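Transmembrane oligosaccharyl transferase (Archaeoglobus fulgidus, PDB 3WAJ) is an archaeal membrane protein of the STT3/AglB family, joining a GT-C-type helical transmembrane region to a globular core and a peripheral domain. Local coordinates at residues F82-V87 and Y211-G216; T589-S594 and Y675-A680; Y595-A600 and S691-I696. All blocks are in the same frame, centred on the assembly; numbering follows the deposited sequence.

Interaction 1 of 3, residues F82-V87 and Y211-G216. With SO4 (sulfate ion), chain C.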
loop_
_atom_site.group_PDB
_atom_site.type_symbol
_atom_site.label_atom_id
_atom_site.label_comp_id
_atom_site.label_asym_id
_atom_site.label_seq_id
_atom_site.Cartn_x
_atom_site.Cartn_y
_atom_site.Cartn_z
ATOM N N PHE A 82 4.449 -11.418 3.633
ATOM C CA PHE A 82 3.804 -11.071 4.911
ATOM C C PHE A 82 4.117 -12.113 5.963
ATOM O O PHE A 82 3.916 -13.308 5.743
ATOM C CB PHE A 82 2.286 -10.943 4.758
ATOM C CG PHE A 82 1.841 -9.628 4.196
ATOM C CD1 PHE A 82 2.756 -8.764 3.579
ATOM C CD2 PHE A 82 0.512 -9.235 4.299
ATOM C CE1 PHE A 82 2.335 -7.531 3.045
ATOM C CE2 PHE A 82 0.081 -8.003 3.777
ATOM C CZ PHE A 82 0.994 -7.151 3.150
ATOM N N GLY A 83 4.612 -11.655 7.105
ATOM C CA GLY A 83 5.180 -12.544 8.102
ATOM C C GLY A 83 4.199 -13.385 8.898
ATOM O O GLY A 83 3.016 -13.044 9.016
ATOM N N PRO A 84 4.699 -14.496 9.467
ATOM C CA PRO A 84 3.845 -15.358 10.284
ATOM C C PRO A 84 3.385 -14.721 11.588
ATOM O O PRO A 84 2.331 -15.135 12.069
ATOM C CB PRO A 84 4.729 -16.586 10.563
ATOM C CG PRO A 84 6.153 -16.139 10.276
ATOM C CD PRO A 84 6.024 -15.096 9.207
ATOM N N PHE A 85 4.109 -13.756 12.154
ATOM C CA PHE A 85 3.644 -13.197 13.427
ATOM C C PHE A 85 2.187 -12.728 13.376
ATOM O O PHE A 85 1.343 -13.158 14.174
ATOM C CB PHE A 85 4.515 -12.054 13.957
ATOM C CG PHE A 85 3.898 -11.372 15.155
ATOM C CD1 PHE A 85 3.275 -10.141 15.028
ATOM C CD2 PHE A 85 3.877 -12.004 16.398
ATOM C CE1 PHE A 85 2.661 -9.529 16.123
ATOM C CE2 PHE A 85 3.275 -11.396 17.510
ATOM C CZ PHE A 85 2.663 -10.154 17.372
ATOM N N LEU A 86 1.891 -11.834 12.436
ATOM C CA LEU A 86 0.553 -11.241 12.366
ATOM C C LEU A 86 -0.430 -12.242 11.791
ATOM O O LEU A 86 -1.582 -12.274 12.211
ATOM C CB LEU A 86 0.555 -9.971 11.512
ATOM C CG LEU A 86 -0.266 -8.750 11.951
ATOM C CD1 LEU A 86 -0.688 -7.900 10.736
ATOM C CD2 LEU A 86 -1.463 -9.114 12.818
ATOM N N VAL A 87 0.006 -13.056 10.827
ATOM C CA VAL A 87 -0.897 -14.078 10.311
ATOM C C VAL A 87 -1.365 -14.977 11.464
ATOM O O VAL A 87 -2.554 -15.158 11.651
ATOM C CB VAL A 87 -0.295 -14.917 9.157
ATOM C CG1 VAL A 87 -1.326 -15.959 8.692
ATOM C CG2 VAL A 87 0.079 -14.027 7.981
ATOM N N TYR A 211 10.360 -10.017 15.938
ATOM C CA TYR A 211 10.607 -8.920 14.995
ATOM C C TYR A 211 10.767 -9.431 13.547
ATOM O O TYR A 211 10.044 -9.004 12.645
ATOM C CB TYR A 211 11.816 -8.088 15.455
ATOM C CG TYR A 211 12.126 -6.894 14.585
ATOM C CD1 TYR A 211 11.111 -6.109 14.062
ATOM C CD2 TYR A 211 13.432 -6.546 14.294
ATOM C CE1 TYR A 211 11.391 -5.019 13.261
ATOM C CE2 TYR A 211 13.721 -5.450 13.493
ATOM C CZ TYR A 211 12.694 -4.694 12.981
ATOM O OH TYR A 211 12.967 -3.608 12.181
ATOM N N VAL A 212 11.692 -10.361 13.323
ATOM C CA VAL A 212 11.875 -10.937 11.984
ATOM C C VAL A 212 10.618 -11.679 11.530
ATOM O O VAL A 212 10.306 -11.723 10.347
ATOM C CB VAL A 212 13.104 -11.894 11.929
ATOM C CG1 VAL A 212 13.411 -12.309 10.489
ATOM C CG2 VAL A 212 14.339 -11.252 12.563
ATOM N N LEU A 213 9.882 -12.261 12.471
ATOM C CA LEU A 213 8.671 -13.004 12.101
ATOM C C LEU A 213 7.514 -12.050 11.765
ATOM O O LEU A 213 6.515 -12.457 11.168
ATOM C CB LEU A 213 8.283 -14.031 13.175
ATOM C CG LEU A 213 9.238 -15.213 13.384
ATOM C CD1 LEU A 213 8.645 -16.294 14.302
ATOM C CD2 LEU A 213 9.640 -15.815 12.046
ATOM N N SER A 214 7.654 -10.778 12.138
ATOM C CA SER A 214 6.664 -9.760 11.765
ATOM C C SER A 214 7.014 -9.144 10.427
ATOM O O SER A 214 6.145 -8.714 9.674
ATOM C CB SER A 214 6.586 -8.646 12.809
ATOM O OG SER A 214 6.210 -9.147 14.062
ATOM N N TRP A 215 8.310 -9.107 10.148
ATOM C CA TRP A 215 8.836 -8.437 8.973
ATOM C C TRP A 215 10.184 -9.072 8.593
ATOM O O TRP A 215 11.146 -9.018 9.377
ATOM C CB TRP A 215 9.023 -6.962 9.309
ATOM C CG TRP A 215 9.330 -6.089 8.136
ATOM C CD1 TRP A 215 8.622 -6.004 6.971
ATOM C CD2 TRP A 215 10.404 -5.146 8.028
ATOM N NE1 TRP A 215 9.197 -5.076 6.142
ATOM C CE2 TRP A 215 10.296 -4.524 6.772
ATOM C CE3 TRP A 215 11.454 -4.763 8.882
ATOM C CZ2 TRP A 215 11.195 -3.544 6.327
ATOM C CZ3 TRP A 215 12.353 -3.778 8.451
ATOM C CH2 TRP A 215 12.214 -3.182 7.183
ATOM N N GLY A 216 10.250 -9.663 7.398
ATOM C CA GLY A 216 11.422 -10.420 6.967
ATOM C C GLY A 216 12.745 -9.663 6.956
ATOM O O GLY A 216 13.812 -10.249 7.180
HETATM S S SO4 C . 6.255 -4.090 3.386
HETATM O O1 SO4 C . 4.949 -4.707 3.123
HETATM O O2 SO4 C . 7.241 -4.714 2.498
HETATM O O3 SO4 C . 6.158 -2.655 3.115
HETATM O O4 SO4 C . 6.690 -4.273 4.776
HETATM O O HOH W 1 5.697 -9.061 7.010
HETATM O O HOH W 2 3.796 -10.281 10.443
#
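Phe85 N donates to Leu213 O at 2.9 Å, the one direct hydrogen bond between 82-87 and 211-216. The bond is nearly straight, 167° at the hydrogen, yet the N-H comes down from above the carbonyl plane, 49° out of it. The same oxygen also receives a CA-H contact from Gly83 (CA to Leu213 O 3.3 Å), while Pro84 N, which carries no hydrogen, merely lies close by.

Two waters extend the polar contact, both converging on Ser214 O. One accepts from Gly83 N at 2.8 Å and lies 2.7 Å from Ser214 O; the other donates to Ser214 O, accepts from Leu86 N and reaches Gly83 O weakly.

Apolar contact is modest. Pro84 CG meets Leu213 CD2 at 3.9 Å, the two side chains crossing at about a right angle. Ser214 OG lies 3.2 Å from Phe85 CD1, oblique to the ring, but its hydrogen bond goes back to Leu210 O. With CG anti to the backbone N (chi1 172°), the Phe85 ring passes Ser214 OG and continues to edge-to-face contacts with Trp165 and Trp169.

Beside the contact, Trp215 NE1 makes a weak bond to a sulfate ion that His81, His162 and Arg426 also hold; the side chain of Ser214 is about 12 Å from the bound zinc ion.

Gly83 is the N-cap residue of helix 84-96 and Trp215 the first residue past helix 199-214, so a helix start meets a helix end: amides at the start of one helix, directly or through water, satisfy C-terminal carbonyls of the other in the buried interior of the N-terminal helical region.

Interaction 2 of 3, residues T589-S594 and Y675-A680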
loop_
_atom_site.group_PDB
_atom_site.type_symbol
_atom_site.label_atom_id
_atom_site.label_comp_id
_atom_site.label_asym_id
_atom_site.label_seq_id
_atom_site.Cartn_x
_atom_site.Cartn_y
_atom_site.Cartn_z
ATOM N N THR A 589 -3.241 1.714 -21.111
ATOM C CA THR A 589 -2.717 2.793 -21.951
ATOM C C THR A 589 -2.567 2.351 -23.394
ATOM O O THR A 589 -1.941 3.047 -24.203
ATOM C CB THR A 589 -1.350 3.282 -21.494
ATOM O OG1 THR A 589 -0.404 2.245 -21.736
ATOM C CG2 THR A 589 -1.357 3.674 -20.001
ATOM N N ALA A 590 -3.099 1.172 -23.698
ATOM C CA ALA A 590 -3.004 0.627 -25.045
ATOM C C ALA A 590 -3.814 1.516 -25.981
ATOM O O ALA A 590 -4.977 1.866 -25.695
ATOM C CB ALA A 590 -3.508 -0.799 -25.087
ATOM N N GLU A 591 -3.203 1.872 -27.102
ATOM C CA GLU A 591 -3.779 2.858 -28.000
ATOM C C GLU A 591 -4.631 2.284 -29.120
ATOM O O GLU A 591 -5.130 3.032 -29.957
ATOM C CB GLU A 591 -2.687 3.767 -28.543
ATOM C CG GLU A 591 -2.163 4.729 -27.491
ATOM C CD GLU A 591 -0.756 5.184 -27.775
ATOM O OE1 GLU A 591 -0.276 4.952 -28.907
ATOM O OE2 GLU A 591 -0.129 5.763 -26.861
ATOM N N ASN A 592 -4.815 0.966 -29.126
ATOM C CA ASN A 592 -5.827 0.328 -29.981
ATOM C C ASN A 592 -6.339 -0.966 -29.350
ATOM O O ASN A 592 -5.687 -1.539 -28.474
ATOM C CB ASN A 592 -5.303 0.090 -31.409
ATOM C CG ASN A 592 -3.996 -0.660 -31.425
ATOM O OD1 ASN A 592 -3.971 -1.893 -31.291
ATOM N ND2 ASN A 592 -2.890 0.074 -31.578
ATOM N N GLU A 593 -7.506 -1.427 -29.781
ATOM C CA GLU A 593 -8.088 -2.614 -29.166
ATOM C C GLU A 593 -7.260 -3.889 -29.425
ATOM O O GLU A 593 -7.179 -4.751 -28.557
ATOM C CB GLU A 593 -9.551 -2.800 -29.591
ATOM C CG GLU A 593 -10.301 -3.799 -28.725
ATOM C CD GLU A 593 -11.757 -3.967 -29.118
ATOM O OE1 GLU A 593 -12.182 -3.407 -30.155
ATOM O OE2 GLU A 593 -12.481 -4.669 -28.383
ATOM N N SER A 594 -6.646 -3.995 -30.606
ATOM C CA SER A 594 -5.815 -5.155 -30.956
ATOM C C SER A 594 -4.680 -5.396 -29.974
ATOM O O SER A 594 -4.469 -6.531 -29.535
ATOM C CB SER A 594 -5.226 -5.006 -32.359
ATOM O OG SER A 594 -6.224 -4.586 -33.255
ATOM N N TYR A 675 -7.616 10.019 -25.518
ATOM C CA TYR A 675 -8.927 9.540 -25.940
ATOM C C TYR A 675 -8.915 8.250 -26.759
ATOM O O TYR A 675 -9.963 7.642 -26.994
ATOM C CB TYR A 675 -9.709 10.664 -26.620
ATOM C CG TYR A 675 -9.938 11.802 -25.656
ATOM C CD1 TYR A 675 -11.022 11.788 -24.786
ATOM C CD2 TYR A 675 -9.039 12.865 -25.572
ATOM C CE1 TYR A 675 -11.224 12.819 -23.893
ATOM C CE2 TYR A 675 -9.233 13.894 -24.678
ATOM C CZ TYR A 675 -10.326 13.868 -23.843
ATOM O OH TYR A 675 -10.530 14.903 -22.946
ATOM N N SER A 676 -7.722 7.819 -27.153
ATOM C CA SER A 676 -7.557 6.543 -27.847
ATOM C C SER A 676 -7.161 5.391 -26.923
ATOM O O SER A 676 -7.165 4.236 -27.326
ATOM C CB SER A 676 -6.515 6.673 -28.948
ATOM O OG SER A 676 -7.059 7.411 -30.004
ATOM N N THR A 677 -6.807 5.702 -25.688
ATOM C CA THR A 677 -6.382 4.653 -24.774
ATOM C C THR A 677 -7.577 3.821 -24.347
ATOM O O THR A 677 -8.724 4.308 -24.383
ATOM C CB THR A 677 -5.689 5.234 -23.540
ATOM O OG1 THR A 677 -6.655 5.940 -22.749
ATOM C CG2 THR A 677 -4.561 6.164 -23.979
ATOM N N MET A 678 -7.304 2.581 -23.943
ATOM C CA MET A 678 -8.337 1.709 -23.396
ATOM C C MET A 678 -8.991 2.321 -22.165
ATOM O O MET A 678 -10.198 2.182 -21.964
ATOM C CB MET A 678 -7.763 0.339 -23.036
ATOM C CG MET A 678 -7.565 -0.558 -24.214
ATOM S SD MET A 678 -9.129 -1.062 -24.974
ATOM C CE MET A 678 -9.852 -1.946 -23.589
ATOM N N GLU A 679 -8.198 2.986 -21.331
ATOM C CA GLU A 679 -8.772 3.568 -20.128
ATOM C C GLU A 679 -9.814 4.621 -20.494
ATOM O O GLU A 679 -10.861 4.699 -19.854
ATOM C CB GLU A 679 -7.715 4.137 -19.175
ATOM C CG GLU A 679 -8.319 4.875 -17.970
ATOM C CD GLU A 679 -9.243 3.980 -17.144
ATOM O OE1 GLU A 679 -10.177 4.492 -16.484
ATOM O OE2 GLU A 679 -9.020 2.754 -17.141
ATOM N N ALA A 680 -9.570 5.393 -21.552
ATOM C CA ALA A 680 -10.563 6.410 -21.942
ATOM C C ALA A 680 -11.764 5.792 -22.638
ATOM O O ALA A 680 -12.895 6.231 -22.440
ATOM C CB ALA A 680 -9.949 7.511 -22.803
HETATM O O HOH W 3 -7.510 1.632 -27.388
#
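Ala590 O is the main acceptor between 589-594 and 675-680. Met678 N donates to it at 3.0 Å, lying in the carbonyl plane with a C=O...N angle of 158°, although the bond bends to 134° at the hydrogen. Thr677 adds a CA-H contact (CA to Ala590 O 3.3 Å). A water joins the same oxygen to the other backbone, donating to Ala590 O at 3.1 Å and to Ser676 O at 2.6 Å.

Beside this backbone core, Met678 lays its side chain along Ala590, Met678 CG 4.2 Å from Ala590 CB, and the thioether chain then bends at chi2 and chi3. The methyl CG2 of Thr677 lies 4.1 Å from Thr589 O, a carbonyl that also accepts from Lys577 NZ.

The contact joins two helix starts: Asn592 and Thr677 are the N-cap residues of helices 593-602 and 678-684. Thr677 OG1 sits between its own backbone N and carbonyl carbon (chi1 68°), a rotamer that carries it to Ala680 N at 3.2 Å for a side-chain capping bond; the same hydroxyl is also hydrogen-bonded to Tyr674 O. At the other start, Asn592 OD1 caps Tyr595 N.

Further out, Thr589, just past helix 584-588, is tied back through OG1 to Ser585 O, and Glu679 is linked by a backbone hydrogen bond to Phe588. Helix 619-627 borders this side, Tyr619 touching both Thr589 and Thr677. Glu591 OE2 has long, weak ion pairs with Lys577 and Lys635.

Interaction 3 of 3, residues Y595-A600 and S691-I696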
loop_
_atom_site.group_PDB
_atom_site.type_symbol
_atom_site.label_atom_id
_atom_site.label_comp_id
_atom_site.label_asym_id
_atom_site.label_seq_id
_atom_site.Cartn_x
_atom_site.Cartn_y
_atom_site.Cartn_z
ATOM N N TYR A 595 -3.935 -4.340 -29.652
ATOM C CA TYR A 595 -2.853 -4.448 -28.681
ATOM C C TYR A 595 -3.396 -4.856 -27.309
ATOM O O TYR A 595 -2.834 -5.731 -26.657
ATOM C CB TYR A 595 -2.071 -3.139 -28.575
ATOM C CG TYR A 595 -0.813 -3.267 -27.731
ATOM C CD1 TYR A 595 0.406 -3.588 -28.314
ATOM C CD2 TYR A 595 -0.848 -3.074 -26.352
ATOM C CE1 TYR A 595 1.558 -3.704 -27.545
ATOM C CE2 TYR A 595 0.293 -3.186 -25.579
ATOM C CZ TYR A 595 1.492 -3.501 -26.177
ATOM O OH TYR A 595 2.627 -3.613 -25.405
ATOM N N ALA A 596 -4.488 -4.220 -26.880
ATOM C CA ALA A 596 -5.141 -4.583 -25.620
ATOM C C ALA A 596 -5.508 -6.069 -25.574
ATOM O O ALA A 596 -5.318 -6.746 -24.549
ATOM C CB ALA A 596 -6.384 -3.713 -25.381
ATOM N N GLU A 597 -6.045 -6.551 -26.693
ATOM C CA GLU A 597 -6.441 -7.950 -26.869
ATOM C C GLU A 597 -5.235 -8.894 -26.757
ATOM O O GLU A 597 -5.334 -9.986 -26.195
ATOM C CB GLU A 597 -7.130 -8.115 -28.225
ATOM C CG GLU A 597 -8.327 -9.029 -28.224
ATOM C CD GLU A 597 -9.319 -8.685 -27.154
ATOM O OE1 GLU A 597 -9.958 -9.616 -26.639
ATOM O OE2 GLU A 597 -9.464 -7.497 -26.824
ATOM N N PHE A 598 -4.094 -8.454 -27.279
ATOM C CA PHE A 598 -2.856 -9.194 -27.122
ATOM C C PHE A 598 -2.534 -9.320 -25.636
ATOM O O PHE A 598 -2.262 -10.410 -25.131
ATOM C CB PHE A 598 -1.711 -8.508 -27.888
ATOM C CG PHE A 598 -0.344 -8.797 -27.322
ATOM C CD1 PHE A 598 0.274 -10.029 -27.543
ATOM C CD2 PHE A 598 0.328 -7.839 -26.565
ATOM C CE1 PHE A 598 1.538 -10.302 -27.004
ATOM C CE2 PHE A 598 1.597 -8.103 -26.017
ATOM C CZ PHE A 598 2.198 -9.335 -26.235
ATOM N N VAL A 599 -2.582 -8.201 -24.927
ATOM C CA VAL A 599 -2.274 -8.208 -23.503
ATOM C C VAL A 599 -3.266 -9.069 -22.711
ATOM O O VAL A 599 -2.865 -9.868 -21.845
ATOM C CB VAL A 599 -2.237 -6.776 -22.947
ATOM C CG1 VAL A 599 -2.123 -6.781 -21.414
ATOM C CG2 VAL A 599 -1.099 -6.001 -23.592
ATOM N N ALA A 600 -4.555 -8.918 -23.028
ATOM C CA ALA A 600 -5.607 -9.591 -22.264
ATOM C C ALA A 600 -5.561 -11.091 -22.476
ATOM O O ALA A 600 -5.773 -11.858 -21.546
ATOM C CB ALA A 600 -6.974 -9.043 -22.614
ATOM N N SER A 691 -14.943 -3.828 -29.597
ATOM C CA SER A 691 -15.583 -5.026 -30.142
ATOM C C SER A 691 -15.741 -6.149 -29.134
ATOM O O SER A 691 -16.684 -6.938 -29.220
ATOM C CB SER A 691 -14.785 -5.547 -31.332
ATOM O OG SER A 691 -14.949 -4.707 -32.443
ATOM N N HIS A 692 -14.813 -6.207 -28.181
ATOM C CA HIS A 692 -14.645 -7.359 -27.307
ATOM C C HIS A 692 -14.891 -7.044 -25.837
ATOM O O HIS A 692 -14.514 -7.823 -24.962
ATOM C CB HIS A 692 -13.228 -7.920 -27.469
ATOM C CG HIS A 692 -12.912 -8.341 -28.870
ATOM N ND1 HIS A 692 -13.458 -9.469 -29.447
ATOM C CD2 HIS A 692 -12.127 -7.775 -29.816
ATOM C CE1 HIS A 692 -13.013 -9.584 -30.686
ATOM N NE2 HIS A 692 -12.207 -8.568 -30.935
ATOM N N TYR A 693 -15.512 -5.902 -25.558
ATOM C CA TYR A 693 -15.791 -5.511 -24.173
ATOM C C TYR A 693 -17.192 -4.947 -24.079
ATOM O O TYR A 693 -17.626 -4.237 -24.980
ATOM C CB TYR A 693 -14.765 -4.472 -23.687
ATOM C CG TYR A 693 -13.371 -5.014 -23.733
ATOM C CD1 TYR A 693 -12.790 -5.546 -22.605
ATOM C CD2 TYR A 693 -12.656 -5.047 -24.918
ATOM C CE1 TYR A 693 -11.518 -6.085 -22.645
ATOM C CE2 TYR A 693 -11.376 -5.600 -24.974
ATOM C CZ TYR A 693 -10.818 -6.107 -23.834
ATOM O OH TYR A 693 -9.556 -6.645 -23.877
ATOM N N ARG A 694 -17.903 -5.268 -22.999
ATOM C CA ARG A 694 -19.246 -4.713 -22.751
ATOM C C ARG A 694 -19.298 -4.328 -21.286
ATOM O O ARG A 694 -18.642 -4.968 -20.453
ATOM C CB ARG A 694 -20.350 -5.743 -23.077
ATOM C CG ARG A 694 -20.167 -7.122 -22.417
ATOM C CD ARG A 694 -21.361 -8.009 -22.669
ATOM N NE ARG A 694 -21.262 -9.333 -22.050
ATOM C CZ ARG A 694 -22.149 -10.313 -22.228
ATOM N NH1 ARG A 694 -23.197 -10.125 -23.013
ATOM N NH2 ARG A 694 -21.984 -11.478 -21.631
ATOM N N MET A 695 -20.042 -3.283 -20.953
ATOM C CA MET A 695 -20.220 -2.947 -19.549
ATOM C C MET A 695 -21.235 -3.927 -18.965
ATOM O O MET A 695 -22.198 -4.301 -19.638
ATOM C CB MET A 695 -20.695 -1.505 -19.412
ATOM C CG MET A 695 -21.014 -1.053 -17.989
ATOM S SD MET A 695 -21.067 0.739 -17.925
ATOM C CE MET A 695 -22.222 0.888 -16.632
ATOM N N ILE A 696 -21.016 -4.368 -17.730
ATOM C CA ILE A 696 -21.977 -5.276 -17.106
ATOM C C ILE A 696 -22.551 -4.729 -15.809
ATOM O O ILE A 696 -23.596 -5.200 -15.339
ATOM C CB ILE A 696 -21.390 -6.671 -16.865
ATOM C CG1 ILE A 696 -20.174 -6.593 -15.948
ATOM C CG2 ILE A 696 -21.033 -7.328 -18.180
ATOM C CD1 ILE A 696 -19.533 -7.951 -15.683
#
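His692 is the first residue of 691-696 to touch the helix, its CB 3.8 Å from Glu597 OE1. The two side chains cross at about a right angle, the carboxylate plane moderately inclined to that of the imidazole. Its ring contact with Glu597 is oblique, while ND1 is hydrogen-bonded to Val777 O.

Tyr693, the first residue of strand 693-698, makes the polar link. Its OH donates to Glu597 OE2 at 3.1 Å, reaching that oxygen from 38° above the carboxylate plane. Glu597 OE2 also lies at the edge of the phenol ring, 3.3 Å from Tyr693 CE2, with carboxylate and ring planes 71° apart. A bend at chi2 in Glu597 helps turn the carboxylate toward the strand. Ala600 CB touches the same hydroxyl, Tyr693 OH, at 3.7 Å.

The other carboxylate oxygen, Glu597 OE1, forms a salt bridge with Arg776 NE, so the strand neighbouring 693-698 helps fix the group and probably supports its negative charge. From Arg694 onward, the strand runs away from the helix.

The segment axes stay 13.5 Å apart at 72°, a separation bridged by long side chains: helix 593-602 lies against a five-stranded mixed sheet, meeting residues of strands 605-611, 771-776 and 693-698, an alpha/beta arrangement in the globular part of the protein.

How the interactions relate
Interaction 1 stands apart, in the N-terminal helical region, with its centre 41 Å from that of interaction 2 and 39 Å from that of interaction 3; it closes along the chain before either opens. Interactions 2 and 3 lie 10 Å apart, centre to centre, and their segments alternate in sequence. Both use helix 593-602, and helix 678-684 is followed by strand 693-698. They touch directly: Glu593 OE1 and OE2 probably accept from Ser691 N and His692 N, and Met678 CG packs on Ala596 CB. One helix thus ties two consecutive elements together in the globular part, while interaction 1 independently joins two helices of the N-terminal STT3 region.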